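Local coordinates for pullulanase (Klebsiella oxytoca, PDB 2YOC), which hydrolyses the alpha-1,6-glucosidic linkages of pullulan and related branched alpha-glucans as a secreted glycoside hydrolase, at residues A739-S748 / M829-E837; A838-A848 / V922-M933. One frame throughout, in Å; residues are numbered along the deposited sequence.

Contact 1. Residues A739-S748 / M829-E837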
loop_
_atom_site.group_PDB
_atom_site.type_symbol
_atom_site.label_atom_id
_atom_site.label_comp_id
_atom_site.label_asym_id
_atom_site.label_seq_id
_atom_site.Cartn_x
_atom_site.Cartn_y
_atom_site.Cartn_z
ATOM N N ALA B 739 -3.243 -27.952 -8.785
ATOM C CA ALA B 739 -2.437 -26.784 -8.371
ATOM C C ALA B 739 -0.989 -26.916 -8.895
ATOM O O ALA B 739 -0.371 -25.917 -9.268
ATOM C CB ALA B 739 -2.428 -26.667 -6.860
ATOM N N LEU B 740 -0.485 -28.164 -8.979
ATOM C CA LEU B 740 0.830 -28.482 -9.526
ATOM C C LEU B 740 0.970 -28.080 -11.013
ATOM O O LEU B 740 2.091 -27.922 -11.504
ATOM C CB LEU B 740 1.152 -29.971 -9.339
ATOM C CG LEU B 740 1.444 -30.433 -7.913
ATOM C CD1 LEU B 740 1.585 -31.944 -7.857
ATOM C CD2 LEU B 740 2.715 -29.805 -7.380
ATOM N N ARG B 741 -0.170 -27.914 -11.717
ATOM C CA ARG B 741 -0.218 -27.490 -13.116
ATOM C C ARG B 741 -0.650 -26.013 -13.212
ATOM O O ARG B 741 -0.025 -25.239 -13.932
ATOM C CB ARG B 741 -1.153 -28.407 -13.907
ATOM C CG ARG B 741 -1.342 -27.998 -15.350
ATOM C CD ARG B 741 -1.382 -29.216 -16.238
ATOM N NE ARG B 741 -1.502 -28.860 -17.651
ATOM C CZ ARG B 741 -0.491 -28.508 -18.438
ATOM N NH1 ARG B 741 0.738 -28.410 -17.949
ATOM N NH2 ARG B 741 -0.706 -28.215 -19.709
ATOM N N GLN B 742 -1.691 -25.643 -12.458
ATOM C CA GLN B 742 -2.279 -24.305 -12.367
ATOM C C GLN B 742 -1.313 -23.215 -11.943
ATOM O O GLN B 742 -1.499 -22.069 -12.355
ATOM C CB GLN B 742 -3.386 -24.306 -11.311
ATOM C CG GLN B 742 -4.720 -24.849 -11.744
ATOM C CD GLN B 742 -5.703 -24.420 -10.700
ATOM O OE1 GLN B 742 -5.543 -24.695 -9.495
ATOM N NE2 GLN B 742 -6.687 -23.653 -11.131
ATOM N N ASN B 743 -0.380 -23.530 -11.022
ATOM C CA ASN B 743 0.576 -22.562 -10.484
ATOM C C ASN B 743 1.877 -22.558 -11.293
ATOM O O ASN B 743 2.906 -23.071 -10.837
ATOM C CB ASN B 743 0.836 -22.817 -8.992
ATOM C CG ASN B 743 -0.403 -22.881 -8.139
ATOM O OD1 ASN B 743 -1.326 -22.065 -8.258
ATOM N ND2 ASN B 743 -0.448 -23.855 -7.245
ATOM N N GLN B 744 1.816 -21.969 -12.505
ATOM C CA GLN B 744 2.951 -21.870 -13.420
ATOM C C GLN B 744 4.008 -20.906 -12.873
ATOM O O GLN B 744 3.728 -20.150 -11.944
ATOM C CB GLN B 744 2.472 -21.388 -14.796
ATOM C CG GLN B 744 1.633 -22.377 -15.587
ATOM C CD GLN B 744 1.424 -21.853 -16.983
ATOM O OE1 GLN B 744 0.577 -20.994 -17.228
ATOM N NE2 GLN B 744 2.254 -22.291 -17.914
ATOM N N GLY B 745 5.205 -20.937 -13.441
ATOM C CA GLY B 745 6.271 -20.024 -13.044
ATOM C C GLY B 745 6.883 -19.291 -14.221
ATOM O O GLY B 745 6.513 -19.540 -15.377
ATOM N N ILE B 746 7.812 -18.362 -13.943
ATOM C CA ILE B 746 8.543 -17.662 -15.006
ATOM C C ILE B 746 9.550 -18.737 -15.385
ATOM O O ILE B 746 10.508 -18.958 -14.662
ATOM C CB ILE B 746 9.247 -16.383 -14.470
ATOM C CG1 ILE B 746 8.292 -15.475 -13.715
ATOM C CG2 ILE B 746 9.966 -15.633 -15.592
ATOM C CD1 ILE B 746 8.962 -14.659 -12.730
ATOM N N GLY B 747 9.254 -19.510 -16.399
ATOM C CA GLY B 747 10.104 -20.646 -16.741
ATOM C C GLY B 747 9.261 -21.853 -17.074
ATOM O O GLY B 747 9.779 -22.881 -17.506
ATOM N N SER B 748 7.951 -21.717 -16.853
ATOM C CA SER B 748 6.884 -22.659 -17.157
ATOM C C SER B 748 5.958 -21.880 -18.113
ATOM O O SER B 748 5.065 -22.439 -18.750
ATOM C CB SER B 748 6.127 -23.025 -15.880
ATOM O OG SER B 748 6.960 -23.512 -14.834
HETATM N N MSE B 829 8.823 -30.390 -12.438
HETATM C CA MSE B 829 7.993 -29.184 -12.275
HETATM C C MSE B 829 7.580 -28.564 -13.614
HETATM O O MSE B 829 6.422 -28.183 -13.764
HETATM C CB MSE B 829 8.719 -28.147 -11.414
HETATM C CG MSE B 829 8.814 -28.583 -9.984
HETATM SE SE MSE B 829 7.077 -28.562 -9.083
HETATM C CE MSE B 829 7.399 -26.849 -8.138
ATOM N N ILE B 830 8.518 -28.490 -14.590
ATOM C CA ILE B 830 8.224 -27.973 -15.928
ATOM C C ILE B 830 7.214 -28.917 -16.597
ATOM O O ILE B 830 6.185 -28.440 -17.083
ATOM C CB ILE B 830 9.505 -27.701 -16.776
ATOM C CG1 ILE B 830 10.366 -26.590 -16.134
ATOM C CG2 ILE B 830 9.186 -27.373 -18.266
ATOM C CD1 ILE B 830 11.835 -26.598 -16.581
ATOM N N SER B 831 7.452 -30.250 -16.531
ATOM C CA SER B 831 6.536 -31.271 -17.063
ATOM C C SER B 831 5.106 -31.078 -16.518
ATOM O O SER B 831 4.155 -31.096 -17.297
ATOM C CB SER B 831 7.066 -32.672 -16.780
ATOM O OG SER B 831 8.382 -32.806 -17.300
ATOM N N TYR B 832 4.969 -30.771 -15.224
ATOM C CA TYR B 832 3.677 -30.468 -14.593
ATOM C C TYR B 832 3.088 -29.122 -15.068
ATOM O O TYR B 832 1.869 -28.992 -15.189
ATOM C CB TYR B 832 3.859 -30.317 -13.073
ATOM C CG TYR B 832 3.754 -31.555 -12.212
ATOM C CD1 TYR B 832 2.706 -32.458 -12.376
ATOM C CD2 TYR B 832 4.596 -31.736 -11.120
ATOM C CE1 TYR B 832 2.569 -33.568 -11.541
ATOM C CE2 TYR B 832 4.453 -32.826 -10.264
ATOM C CZ TYR B 832 3.435 -33.739 -10.473
ATOM O OH TYR B 832 3.314 -34.817 -9.627
ATOM N N LYS B 833 3.959 -28.096 -15.249
ATOM C CA LYS B 833 3.547 -26.709 -15.520
ATOM C C LYS B 833 3.532 -26.151 -16.970
ATOM O O LYS B 833 2.832 -25.160 -17.216
ATOM C CB LYS B 833 4.272 -25.743 -14.563
ATOM C CG LYS B 833 3.797 -25.807 -13.125
ATOM C CD LYS B 833 4.869 -25.341 -12.141
ATOM C CE LYS B 833 4.800 -26.071 -10.820
ATOM N NZ LYS B 833 3.625 -25.676 -9.990
ATOM N N ALA B 834 4.314 -26.741 -17.899
ATOM C CA ALA B 834 4.410 -26.256 -19.283
ATOM C C ALA B 834 3.161 -26.507 -20.120
ATOM O O ALA B 834 2.499 -27.538 -19.947
ATOM C CB ALA B 834 5.632 -26.847 -19.973
ATOM N N SER B 835 2.847 -25.563 -21.038
ATOM C CA SER B 835 1.696 -25.673 -21.946
ATOM C C SER B 835 1.920 -26.836 -22.900
ATOM O O SER B 835 3.067 -27.115 -23.257
ATOM C CB SER B 835 1.494 -24.380 -22.739
ATOM O OG SER B 835 0.394 -24.460 -23.631
ATOM N N GLN B 836 0.819 -27.509 -23.307
ATOM C CA GLN B 836 0.831 -28.636 -24.248
ATOM C C GLN B 836 1.630 -28.264 -25.514
ATOM O O GLN B 836 2.243 -29.133 -26.138
ATOM C CB GLN B 836 -0.617 -29.057 -24.607
ATOM C CG GLN B 836 -0.739 -30.469 -25.205
ATOM C CD GLN B 836 -2.142 -31.024 -25.179
ATOM O OE1 GLN B 836 -2.750 -31.239 -26.228
ATOM N NE2 GLN B 836 -2.658 -31.359 -23.995
ATOM N N GLU B 837 1.659 -26.946 -25.828
ATOM C CA GLU B 837 2.326 -26.297 -26.956
ATOM C C GLU B 837 3.848 -26.298 -26.838
ATOM O O GLU B 837 4.541 -26.222 -27.855
ATOM C CB GLU B 837 1.811 -24.849 -27.120
ATOM C CG GLU B 837 0.407 -24.753 -27.702
ATOM C CD GLU B 837 -0.064 -23.374 -28.141
ATOM O OE1 GLU B 837 0.237 -22.381 -27.435
ATOM O OE2 GLU B 837 -0.782 -23.296 -29.166
#
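I830 touches the 739-748 segment near G747, its CG1 lying 4.0 Å from G747 O, while its side chain also packs on M846 of helix 840-855. Two positions on, the ring of Y832 takes L740 over one face: CD1 sits 27° off the ring normal, a CH-pi contact, and the two side chains run side by side in the same direction. F875 and helix 912-919 adjoin the same tyrosine. K833, the last residue of helix 826-833, supplies both a donor and an acceptor. Its CB rests 3.5 Å from S748 OG, and bends at chi3 and chi4 carry the ammonium back to the end of helix 739-742, where NZ donates to N743 O at 2.8 Å and to L740 O at 3.1 Å, each time from above the carbonyl plane. The carbonyl of K833 receives a weak bond from Q744 NE2 and a hydrogen bond from N755 ND2, which also donates to R741 O. R741, with CG anti to its N (chi1 176°), spans the end of helix 826-833: NH1 donates to Y832 O (3.0 Å) and to A834 O (2.8 Å, N-H...O 164°), both acceptors near the guanidinium plane, while NE forms a salt bridge with E756. Carbonyls at and just past both helix C-termini thus accept from cationic K833 and R741, joining the beta6-beta7 and beta7-beta8 connections, before and after strand 814-816, of the (beta/alpha)8 barrel.

Contact 2. Residues A838-A848 / V922-M933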
loop_
_atom_site.group_PDB
_atom_site.type_symbol
_atom_site.label_atom_id
_atom_site.label_comp_id
_atom_site.label_asym_id
_atom_site.label_seq_id
_atom_site.Cartn_x
_atom_site.Cartn_y
_atom_site.Cartn_z
ATOM N N ALA B 838 4.370 -26.356 -25.611
ATOM C CA ALA B 838 5.809 -26.351 -25.420
ATOM C C ALA B 838 6.458 -27.710 -25.731
ATOM O O ALA B 838 6.348 -28.664 -24.955
ATOM C CB ALA B 838 6.150 -25.873 -24.021
ATOM N N ASP B 839 7.103 -27.790 -26.908
ATOM C CA ASP B 839 7.808 -28.976 -27.408
ATOM C C ASP B 839 9.099 -29.208 -26.639
ATOM O O ASP B 839 9.607 -28.274 -26.009
ATOM C CB ASP B 839 8.113 -28.828 -28.904
ATOM C CG ASP B 839 8.668 -27.468 -29.295
ATOM O OD1 ASP B 839 7.872 -26.483 -29.328
ATOM O OD2 ASP B 839 9.889 -27.383 -29.578
ATOM N N LEU B 840 9.639 -30.451 -26.696
ATOM C CA LEU B 840 10.849 -30.878 -25.983
ATOM C C LEU B 840 11.958 -29.831 -26.017
ATOM O O LEU B 840 12.513 -29.509 -24.960
ATOM C CB LEU B 840 11.337 -32.252 -26.492
ATOM C CG LEU B 840 12.505 -32.948 -25.749
ATOM C CD1 LEU B 840 12.200 -33.182 -24.277
ATOM C CD2 LEU B 840 12.809 -34.280 -26.370
ATOM N N ALA B 841 12.210 -29.251 -27.211
ATOM C CA ALA B 841 13.211 -28.204 -27.468
ATOM C C ALA B 841 13.023 -26.935 -26.617
ATOM O O ALA B 841 14.010 -26.405 -26.081
ATOM C CB ALA B 841 13.217 -27.838 -28.943
ATOM N N THR B 842 11.763 -26.449 -26.501
ATOM C CA THR B 842 11.467 -25.246 -25.707
ATOM C C THR B 842 11.529 -25.541 -24.203
ATOM O O THR B 842 11.942 -24.682 -23.428
ATOM C CB THR B 842 10.158 -24.570 -26.127
ATOM O OG1 THR B 842 9.079 -25.279 -25.550
ATOM C CG2 THR B 842 9.995 -24.460 -27.646
ATOM N N ARG B 843 11.135 -26.762 -23.800
ATOM C CA ARG B 843 11.184 -27.180 -22.403
ATOM C C ARG B 843 12.645 -27.298 -21.939
ATOM O O ARG B 843 12.931 -26.957 -20.790
ATOM C CB ARG B 843 10.388 -28.478 -22.173
ATOM C CG ARG B 843 8.908 -28.374 -22.550
ATOM C CD ARG B 843 8.078 -29.527 -22.007
ATOM N NE ARG B 843 6.657 -29.316 -22.277
ATOM C CZ ARG B 843 5.660 -29.949 -21.669
ATOM N NH1 ARG B 843 5.912 -30.872 -20.750
ATOM N NH2 ARG B 843 4.404 -29.664 -21.974
ATOM N N VAL B 844 13.579 -27.729 -22.839
ATOM C CA VAL B 844 15.014 -27.808 -22.519
ATOM C C VAL B 844 15.508 -26.397 -22.230
ATOM O O VAL B 844 16.124 -26.162 -21.195
ATOM C CB VAL B 844 15.872 -28.532 -23.586
ATOM C CG1 VAL B 844 17.367 -28.317 -23.345
ATOM C CG2 VAL B 844 15.554 -30.018 -23.612
ATOM N N ARG B 845 15.163 -25.452 -23.103
ATOM C CA ARG B 845 15.480 -24.041 -22.906
ATOM C C ARG B 845 14.749 -23.493 -21.642
ATOM O O ARG B 845 15.365 -22.754 -20.889
ATOM C CB ARG B 845 15.186 -23.221 -24.178
ATOM C CG ARG B 845 16.267 -23.367 -25.248
ATOM C CD ARG B 845 16.029 -22.440 -26.430
ATOM N NE ARG B 845 17.182 -22.374 -27.330
ATOM C CZ ARG B 845 18.062 -21.373 -27.361
ATOM N NH1 ARG B 845 17.925 -20.334 -26.547
ATOM N NH2 ARG B 845 19.084 -21.405 -28.209
HETATM N N MSE B 846 13.500 -23.942 -21.356
HETATM C CA MSE B 846 12.765 -23.554 -20.143
HETATM C C MSE B 846 13.573 -23.896 -18.875
HETATM O O MSE B 846 13.645 -23.074 -17.958
HETATM C CB MSE B 846 11.391 -24.224 -20.081
HETATM C CG MSE B 846 10.295 -23.443 -20.758
HETATM SE SE MSE B 846 8.689 -24.541 -20.823
HETATM C CE MSE B 846 7.327 -23.188 -21.083
ATOM N N GLN B 847 14.214 -25.079 -18.854
ATOM C CA GLN B 847 15.073 -25.516 -17.756
ATOM C C GLN B 847 16.264 -24.531 -17.613
ATOM O O GLN B 847 16.522 -24.021 -16.523
ATOM C CB GLN B 847 15.561 -26.971 -17.999
ATOM C CG GLN B 847 16.430 -27.570 -16.884
ATOM C CD GLN B 847 15.746 -28.672 -16.106
ATOM O OE1 GLN B 847 14.532 -28.841 -16.179
ATOM N NE2 GLN B 847 16.511 -29.448 -15.335
ATOM N N ALA B 848 16.937 -24.240 -18.726
ATOM C CA ALA B 848 18.081 -23.350 -18.791
ATOM C C ALA B 848 17.743 -21.934 -18.353
ATOM O O ALA B 848 18.515 -21.329 -17.606
ATOM C CB ALA B 848 18.631 -23.341 -20.200
ATOM N N VAL B 922 4.914 -34.509 -23.689
ATOM C CA VAL B 922 6.124 -34.417 -24.488
ATOM C C VAL B 922 7.087 -35.591 -24.312
ATOM O O VAL B 922 7.124 -36.209 -23.249
ATOM C CB VAL B 922 6.772 -33.003 -24.506
ATOM C CG1 VAL B 922 8.043 -32.932 -23.655
ATOM C CG2 VAL B 922 7.025 -32.528 -25.942
ATOM N N ALA B 923 7.838 -35.902 -25.393
ATOM C CA ALA B 923 8.839 -36.966 -25.506
ATOM C C ALA B 923 9.881 -36.926 -24.395
ATOM O O ALA B 923 10.147 -35.855 -23.845
ATOM C CB ALA B 923 9.534 -36.871 -26.855
ATOM N N THR B 924 10.478 -38.091 -24.070
ATOM C CA THR B 924 11.515 -38.197 -23.032
ATOM C C THR B 924 12.874 -37.802 -23.631
ATOM O O THR B 924 13.206 -38.269 -24.730
ATOM C CB THR B 924 11.493 -39.601 -22.385
ATOM O OG1 THR B 924 10.157 -39.882 -21.959
ATOM C CG2 THR B 924 12.443 -39.738 -21.186
ATOM N N PRO B 925 13.672 -36.952 -22.924
ATOM C CA PRO B 925 14.997 -36.572 -23.444
ATOM C C PRO B 925 15.924 -37.760 -23.704
ATOM O O PRO B 925 15.819 -38.792 -23.034
ATOM C CB PRO B 925 15.574 -35.707 -22.323
ATOM C CG PRO B 925 14.412 -35.212 -21.577
ATOM C CD PRO B 925 13.411 -36.301 -21.625
ATOM N N GLY B 926 16.804 -37.588 -24.685
ATOM C CA GLY B 926 17.805 -38.564 -25.101
ATOM C C GLY B 926 19.192 -37.958 -25.131
ATOM O O GLY B 926 19.365 -36.778 -24.795
ATOM N N GLU B 927 20.201 -38.743 -25.549
ATOM C CA GLU B 927 21.596 -38.283 -25.596
ATOM C C GLU B 927 21.750 -36.852 -26.102
ATOM O O GLU B 927 22.541 -36.094 -25.537
ATOM C CB GLU B 927 22.458 -39.251 -26.415
ATOM C CG GLU B 927 23.955 -39.095 -26.222
ATOM C CD GLU B 927 24.801 -40.102 -26.982
ATOM O OE1 GLU B 927 24.361 -41.270 -27.122
ATOM O OE2 GLU B 927 25.907 -39.724 -27.437
ATOM N N ALA B 928 20.966 -36.481 -27.148
ATOM C CA ALA B 928 20.985 -35.165 -27.791
ATOM C C ALA B 928 20.524 -34.021 -26.886
ATOM O O ALA B 928 21.179 -32.972 -26.830
ATOM C CB ALA B 928 20.147 -35.193 -29.047
ATOM N N GLU B 929 19.412 -34.229 -26.181
ATOM C CA GLU B 929 18.818 -33.234 -25.301
ATOM C C GLU B 929 19.686 -33.013 -24.062
ATOM O O GLU B 929 19.951 -31.858 -23.689
ATOM C CB GLU B 929 17.372 -33.614 -24.933
ATOM C CG GLU B 929 16.391 -33.631 -26.114
ATOM C CD GLU B 929 16.523 -34.729 -27.163
ATOM O OE1 GLU B 929 16.253 -35.908 -26.841
ATOM O OE2 GLU B 929 16.875 -34.406 -28.319
ATOM N N LEU B 930 20.180 -34.116 -23.457
ATOM C CA LEU B 930 21.057 -34.053 -22.282
ATOM C C LEU B 930 22.339 -33.305 -22.643
ATOM O O LEU B 930 22.734 -32.407 -21.897
ATOM C CB LEU B 930 21.334 -35.458 -21.689
ATOM C CG LEU B 930 20.096 -36.343 -21.491
ATOM C CD1 LEU B 930 20.476 -37.702 -21.052
ATOM C CD2 LEU B 930 19.108 -35.747 -20.492
ATOM N N LYS B 931 22.914 -33.588 -23.832
ATOM C CA LYS B 931 24.108 -32.902 -24.307
ATOM C C LYS B 931 23.839 -31.392 -24.549
ATOM O O LYS B 931 24.677 -30.557 -24.205
ATOM C CB LYS B 931 24.686 -33.601 -25.546
ATOM C CG LYS B 931 25.631 -34.758 -25.211
ATOM C CD LYS B 931 26.217 -35.423 -26.471
ATOM C CE LYS B 931 27.077 -36.632 -26.156
ATOM N NZ LYS B 931 27.883 -37.087 -27.326
ATOM N N GLN B 932 22.656 -31.059 -25.093
ATOM C CA GLN B 932 22.191 -29.684 -25.334
ATOM C C GLN B 932 22.115 -28.934 -23.964
ATOM O O GLN B 932 22.679 -27.841 -23.829
ATOM C CB GLN B 932 20.804 -29.731 -26.026
ATOM C CG GLN B 932 20.243 -28.407 -26.528
ATOM C CD GLN B 932 18.906 -28.588 -27.229
ATOM O OE1 GLN B 932 17.861 -28.072 -26.792
ATOM N NE2 GLN B 932 18.895 -29.312 -28.350
HETATM N N MSE B 933 21.457 -29.558 -22.949
HETATM C CA MSE B 933 21.342 -28.984 -21.608
HETATM C C MSE B 933 22.708 -28.820 -20.926
HETATM O O MSE B 933 22.934 -27.774 -20.318
HETATM C CB MSE B 933 20.359 -29.787 -20.732
HETATM C CG MSE B 933 20.021 -29.117 -19.404
HETATM SE SE MSE B 933 19.186 -27.376 -19.626
HETATM C CE MSE B 933 20.428 -26.325 -18.536
#
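The guanidinium of R843 has V922 over one face, CB standing 4.2 Å above the plane and offset toward the rim. The two side chains slide past each other in opposite directions, which brings V922 CG1 against R843 CD. R843 is fixed at its polar end by NE donating to A838 O at 2.8 Å, the acceptor lying 31° out of the guanidinium plane. The other methyl of V922, CG2, reaches the start of helix 840-848, 3.4 Å from L840 N.

L840 packs against both this loop and helix 927-933. With CG anti to the backbone N (chi1 -173°), it sends CD1 to 3.4 Å from A923 O and onto the ring of P925, while CD2 meets E929 CG at 3.6 Å, the two side chains crossing at about a right angle. The E929 chain, bent at chi2, turns its carboxylate back to its own helix start, where OE1 accepts from G926 N, the N-cap residue.

One turn further along, V844 CG1 lies 3.5 Å from Q932 OE1. M933, a selenomethionine, then bends at chi2 and chi3, bringing SE against V844 O and across the CG of Q847, and CE to 3.9 Å from A848 CB. No hydrogen bond joins the segments, so the contact rests on van der Waals packing. The short helical segments cross at -30° with axes 10.3 Å apart: near-parallel helix-helix packing between helix 840-855, which precedes the last strand of the (beta/alpha)8 barrel, and helix 927-945 that follows the barrel strands.

From the N terminus, the chain passes through 739-748, and contact 1 closes a loop of 80 residues when 829-837 returns to it; that loop includes helix 762-776 and barrel strand 814-816. Contact 2 follows in series, opening at A838-A848 and closing at 922-933 after 73 intervening residues, among them barrel strand 860-864. The loops therefore neither nest nor cross, yet the centres of the two contacts are about 15 Å apart. They touch where S835 O lies 3.2 Å from R843 NH2, a probable hydrogen bond, and where G747 and S748 pack against M846. Consecutive helices 826-833 and 840-855 thus link the 739-748 region to helix 927-945.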